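Local coordinates for protein putative modulator of DNA gyrase (Bacteroides thetaiotaomicron, PDB 1VPB) that probably acts as a metallopeptidase of the PmbA/TldD type (peptidase family U62), although it was named a putative modulator of DNA gyrase, at residues 20-25 with 65-70; 174-177 with 181-184. All blocks are in the same frame, centred on the assembly; numbering follows the deposited sequence.

Contact 1 of 2, residues 20-25 with 65-70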
loop_
_atom_site.group_PDB
_atom_site.type_symbol
_atom_site.label_atom_id
_atom_site.label_comp_id
_atom_site.label_asym_id
_atom_site.label_seq_id
_atom_site.Cartn_x
_atom_site.Cartn_y
_atom_site.Cartn_z
ATOM N N LYS A 20 -24.911 -20.672 8.464
ATOM C CA LYS A 20 -26.174 -20.182 8.996
ATOM C C LYS A 20 -26.068 -18.693 9.321
ATOM O O LYS A 20 -27.043 -17.966 9.124
ATOM C CB LYS A 20 -26.564 -20.977 10.236
ATOM C CG LYS A 20 -27.221 -22.282 9.852
ATOM N N LEU A 21 -24.888 -18.241 9.753
ATOM C CA LEU A 21 -24.733 -16.814 10.092
ATOM C C LEU A 21 -24.810 -15.983 8.812
ATOM O O LEU A 21 -25.507 -14.947 8.758
ATOM C CB LEU A 21 -23.425 -16.560 10.804
ATOM C CG LEU A 21 -23.043 -15.065 10.982
ATOM C CD1 LEU A 21 -24.042 -14.443 11.898
ATOM C CD2 LEU A 21 -21.643 -14.937 11.504
ATOM N N ALA A 22 -24.174 -16.469 7.751
ATOM C CA ALA A 22 -24.260 -15.758 6.455
ATOM C C ALA A 22 -25.666 -15.740 5.909
ATOM O O ALA A 22 -26.124 -14.719 5.376
ATOM C CB ALA A 22 -23.332 -16.354 5.458
ATOM N N GLN A 23 -26.401 -16.844 6.077
ATOM C CA GLN A 23 -27.742 -16.964 5.579
ATOM C C GLN A 23 -28.659 -16.036 6.387
ATOM O O GLN A 23 -29.566 -15.420 5.821
ATOM C CB GLN A 23 -28.209 -18.431 5.673
ATOM C CG GLN A 23 -27.575 -19.357 4.612
ATOM C CD GLN A 23 -27.615 -20.845 5.040
ATOM O OE1 GLN A 23 -28.419 -21.231 5.926
ATOM N NE2 GLN A 23 -26.731 -21.654 4.449
ATOM N N TRP A 24 -28.403 -15.938 7.683
ATOM C CA TRP A 24 -29.172 -15.045 8.574
ATOM C C TRP A 24 -28.960 -13.586 8.133
ATOM O O TRP A 24 -29.933 -12.842 7.970
ATOM C CB TRP A 24 -28.738 -15.231 10.007
ATOM C CG TRP A 24 -29.319 -14.152 10.881
ATOM C CD1 TRP A 24 -30.520 -14.172 11.512
ATOM C CD2 TRP A 24 -28.743 -12.867 11.143
ATOM N NE1 TRP A 24 -30.733 -12.980 12.164
ATOM C CE2 TRP A 24 -29.641 -12.170 11.976
ATOM C CE3 TRP A 24 -27.531 -12.261 10.809
ATOM C CZ2 TRP A 24 -29.390 -10.876 12.430
ATOM C CZ3 TRP A 24 -27.274 -10.986 11.268
ATOM C CH2 TRP A 24 -28.206 -10.299 12.064
ATOM N N ALA A 25 -27.718 -13.229 7.809
ATOM C CA ALA A 25 -27.393 -11.860 7.388
ATOM C C ALA A 25 -28.067 -11.516 6.079
ATOM O O ALA A 25 -28.584 -10.408 5.935
ATOM C CB ALA A 25 -25.890 -11.630 7.307
ATOM N N GLY A 65 -11.576 -13.374 10.217
ATOM C CA GLY A 65 -12.822 -13.819 9.638
ATOM C C GLY A 65 -13.770 -12.662 9.614
ATOM O O GLY A 65 -13.791 -11.896 10.598
ATOM N N GLY A 66 -14.525 -12.524 8.542
ATOM C CA GLY A 66 -15.494 -11.433 8.500
ATOM C C GLY A 66 -16.653 -11.646 7.544
ATOM O O GLY A 66 -16.795 -12.702 6.906
ATOM N N LEU A 67 -17.532 -10.635 7.478
ATOM C CA LEU A 67 -18.720 -10.661 6.663
ATOM C C LEU A 67 -18.761 -9.376 5.866
ATOM O O LEU A 67 -18.577 -8.320 6.452
ATOM C CB LEU A 67 -19.952 -10.748 7.545
ATOM C CG LEU A 67 -21.320 -11.256 7.190
ATOM C CD1 LEU A 67 -21.283 -12.658 6.627
ATOM C CD2 LEU A 67 -22.169 -11.295 8.486
ATOM N N SER A 68 -18.972 -9.480 4.567
ATOM C CA SER A 68 -19.067 -8.306 3.640
ATOM C C SER A 68 -20.399 -8.411 2.979
ATOM O O SER A 68 -20.839 -9.494 2.608
ATOM C CB SER A 68 -17.955 -8.376 2.600
ATOM O OG SER A 68 -16.766 -8.056 3.279
ATOM N N LEU A 69 -21.105 -7.276 2.829
ATOM C CA LEU A 69 -22.381 -7.317 2.092
ATOM C C LEU A 69 -22.407 -6.238 1.039
ATOM O O LEU A 69 -21.868 -5.149 1.245
ATOM C CB LEU A 69 -23.561 -7.064 3.055
ATOM C CG LEU A 69 -23.894 -8.123 4.102
ATOM C CD1 LEU A 69 -23.070 -7.904 5.331
ATOM C CD2 LEU A 69 -25.317 -8.094 4.481
ATOM N N SER A 70 -23.060 -6.531 -0.095
ATOM C CA SER A 70 -23.358 -5.557 -1.134
ATOM C C SER A 70 -24.868 -5.386 -0.988
ATOM O O SER A 70 -25.610 -6.352 -0.982
ATOM C CB SER A 70 -23.084 -6.050 -2.521
ATOM O OG SER A 70 -21.682 -6.301 -2.714
#
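L67 meets the helix at two alanines and gives each of them a different methyl. Its CD2 comes to 3.9 Å from CB of A25, the closest approach between 20-25 and 65-70, while CD1 lies 4.3 Å from CA and 4.4 Å from CB of A22. The fork of the leucine thus straddles one turn of helix, a spacing that suits residues three apart. With CG anti to the backbone N (chi1 -157°), the isobutyl group extends from the strand so that both branches reach the helix. Two residues further along the strand, L69 also points at the helix, and its CD2 lies 4.3 Å from the carbonyl O of A25, a looser touch.

Around this apolar centre the two elements run nearly the same way, their axes 27° apart and 10.3 Å from each other at closest approach. Small alanines on the helix and branched leucines on the strand fill that separation. The neighbouring strand 36-52 flanks the leucines, with V39 against both L67 and L69 and L41 against L67. L90 of helix 87-101 touches L67 as well as L21 and W24 and so adds to the same apolar cluster; R87 makes a cation-pi contact with the indole of W24. The strand itself is held by main-chain hydrogen bonds, L67 to T82 and L69 to I80, which fix where the leucines emerge.

No hydrogen bond crosses between the segments, and every touching residue is buried. The example illustrates helix-on-sheet packing, with the helix lying on one face of an antiparallel sheet: backbone hydrogen bonds such as A25 N to L21 O and L67 with T82 run within helix and sheet, and the interface between them is left to dispersion contacts and the exclusion of water.

Contact 2 of 2, residues 174-177 with 181-184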
loop_
_atom_site.group_PDB
_atom_site.type_symbol
_atom_site.label_atom_id
_atom_site.label_comp_id
_atom_site.label_asym_id
_atom_site.label_seq_id
_atom_site.Cartn_x
_atom_site.Cartn_y
_atom_site.Cartn_z
ATOM N N TYR A 174 -17.354 -18.160 1.595
ATOM C CA TYR A 174 -18.701 -18.635 1.357
ATOM C C TYR A 174 -19.500 -17.463 0.842
ATOM O O TYR A 174 -19.544 -16.434 1.547
ATOM C CB TYR A 174 -19.291 -19.154 2.642
ATOM C CG TYR A 174 -20.690 -19.663 2.567
ATOM C CD1 TYR A 174 -21.014 -20.821 1.859
ATOM C CD2 TYR A 174 -21.718 -19.044 3.259
ATOM C CE1 TYR A 174 -22.327 -21.311 1.800
ATOM C CE2 TYR A 174 -23.023 -19.531 3.241
ATOM C CZ TYR A 174 -23.336 -20.699 2.527
ATOM O OH TYR A 174 -24.650 -21.185 2.497
ATOM N N ARG A 175 -20.180 -17.667 -0.276
ATOM C CA ARG A 175 -20.809 -16.570 -1.009
ATOM C C ARG A 175 -22.283 -16.906 -1.160
ATOM O O ARG A 175 -22.647 -18.070 -1.411
ATOM C CB ARG A 175 -20.096 -16.440 -2.351
ATOM C CG ARG A 175 -20.762 -15.548 -3.355
ATOM C CD ARG A 175 -19.827 -14.599 -4.147
ATOM N NE ARG A 175 -19.620 -13.369 -3.410
ATOM C CZ ARG A 175 -20.590 -12.566 -3.006
ATOM N NH1 ARG A 175 -21.841 -12.813 -3.335
ATOM N NH2 ARG A 175 -20.311 -11.483 -2.301
ATOM N N LEU A 176 -23.143 -15.883 -0.996
ATOM C CA LEU A 176 -24.551 -15.984 -1.233
ATOM C C LEU A 176 -25.004 -14.763 -2.030
ATOM O O LEU A 176 -24.519 -13.649 -1.760
ATOM C CB LEU A 176 -25.304 -15.957 0.104
ATOM C CG LEU A 176 -25.113 -17.104 1.077
ATOM C CD1 LEU A 176 -25.842 -16.807 2.423
ATOM C CD2 LEU A 176 -25.571 -18.391 0.470
ATOM N N ILE A 177 -25.876 -14.972 -2.994
ATOM C CA ILE A 177 -26.487 -13.889 -3.767
ATOM C C ILE A 177 -27.967 -14.128 -3.765
ATOM O O ILE A 177 -28.411 -15.246 -3.965
ATOM C CB ILE A 177 -25.905 -13.762 -5.167
ATOM C CG1 ILE A 177 -24.369 -13.682 -5.116
ATOM C CG2 ILE A 177 -26.490 -12.589 -5.904
ATOM C CD1 ILE A 177 -23.757 -13.640 -6.521
ATOM N N PHE A 181 -27.767 -17.799 -5.779
ATOM C CA PHE A 181 -26.400 -18.316 -5.800
ATOM C C PHE A 181 -25.893 -18.690 -4.411
ATOM O O PHE A 181 -26.083 -17.938 -3.446
ATOM C CB PHE A 181 -25.437 -17.353 -6.444
ATOM C CG PHE A 181 -24.031 -17.944 -6.581
ATOM C CD1 PHE A 181 -23.817 -18.991 -7.494
ATOM C CD2 PHE A 181 -23.006 -17.549 -5.788
ATOM C CE1 PHE A 181 -22.537 -19.577 -7.586
ATOM C CE2 PHE A 181 -21.715 -18.124 -5.860
ATOM C CZ PHE A 181 -21.507 -19.180 -6.747
ATOM N N GLU A 182 -25.246 -19.875 -4.288
ATOM C CA GLU A 182 -24.512 -20.248 -3.130
ATOM C C GLU A 182 -23.216 -20.920 -3.603
ATOM O O GLU A 182 -23.266 -21.840 -4.460
ATOM C CB GLU A 182 -25.337 -21.241 -2.264
ATOM C CG GLU A 182 -24.599 -21.782 -1.079
ATOM C CD GLU A 182 -25.331 -22.889 -0.362
ATOM O OE1 GLU A 182 -26.016 -23.657 -1.084
ATOM O OE2 GLU A 182 -25.187 -22.987 0.875
ATOM N N GLY A 183 -22.101 -20.462 -3.102
ATOM C CA GLY A 183 -20.796 -21.007 -3.506
ATOM C C GLY A 183 -19.767 -20.962 -2.441
ATOM O O GLY A 183 -19.831 -20.150 -1.535
ATOM N N GLU A 184 -18.771 -21.852 -2.526
ATOM C CA GLU A 184 -17.719 -21.803 -1.550
ATOM C C GLU A 184 -16.405 -22.236 -2.153
ATOM O O GLU A 184 -16.376 -22.991 -3.153
ATOM C CB GLU A 184 -18.011 -22.575 -0.307
ATOM C CG GLU A 184 -18.084 -24.034 -0.392
ATOM C CD GLU A 184 -18.322 -24.630 1.008
ATOM O OE1 GLU A 184 -17.576 -24.366 1.983
ATOM O OE2 GLU A 184 -19.301 -25.322 1.092
#
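Y174 and E182 meet through a very short hydrogen bond, 2.5 Å from the phenol OH to OE2, with the carboxylate oxygen at the ring edge and in its plane. Both side chains leave the backbone with CG anti to N (chi1 179° for the tyrosine). The aliphatic part of E182 lies side by side with L176, whose CD2 rests 3.9 Å from CG of E182, and the extended chain carries the carboxylate on to the tyrosine hydroxyl.

On the opposite face of the hairpin, CB of buried I177 sits 3.8 Å from CB of F181, itself buried. In the conformer described, CG of R175 approaches the phenyl edge, in the ring plane, 3.7 Å from CE2, while the guanidinium leads away from the partner strand. G183, which has no side chain, pairs with R175, and CZ of F181 lies close to it. Between the two faces, four backbone hydrogen bonds join the strands, from R175 N to G183 O (2.8 Å) through to F181 N to I177 O (3.2 Å).

Against the buried Y174, L176, I177 and F181, E182 and E184 are exposed. E184 touches Y174 only through CB, 4.1 Å from CD1, and its carboxylate makes a salt bridge with K19.

This antiparallel hairpin end lies beside strand 36-52, which bonds to Y174 and L176 through L41 and V39. Helix 16-31 covers the Y174 and L176 face, whereas Y118 and F309 close around F181 on the other.

Starting from the N terminus, helix 16-31 comes first, and contact 1 closes a 39-residue, strand-rich excursion by bringing strand 58-73 back against it. Contact 2 follows in series much later in the chain, closing a three-residue turn between strands 159-177 and 181-198; the two neither nest nor cross. They are nevertheless neighbours, their centres about 10 Å apart, because both strands of contact 2 belong to the same antiparallel sheet as strand 58-73, with strand 36-52 lying between. The helix bridges them: Q23 NE2 probably bonds Y174 OH at 2.9 Å, and A22 CB packs 3.8 Å from Y174 CD2, tying the N-terminal helix to strands from the first and the central PmbA/TldA ranges.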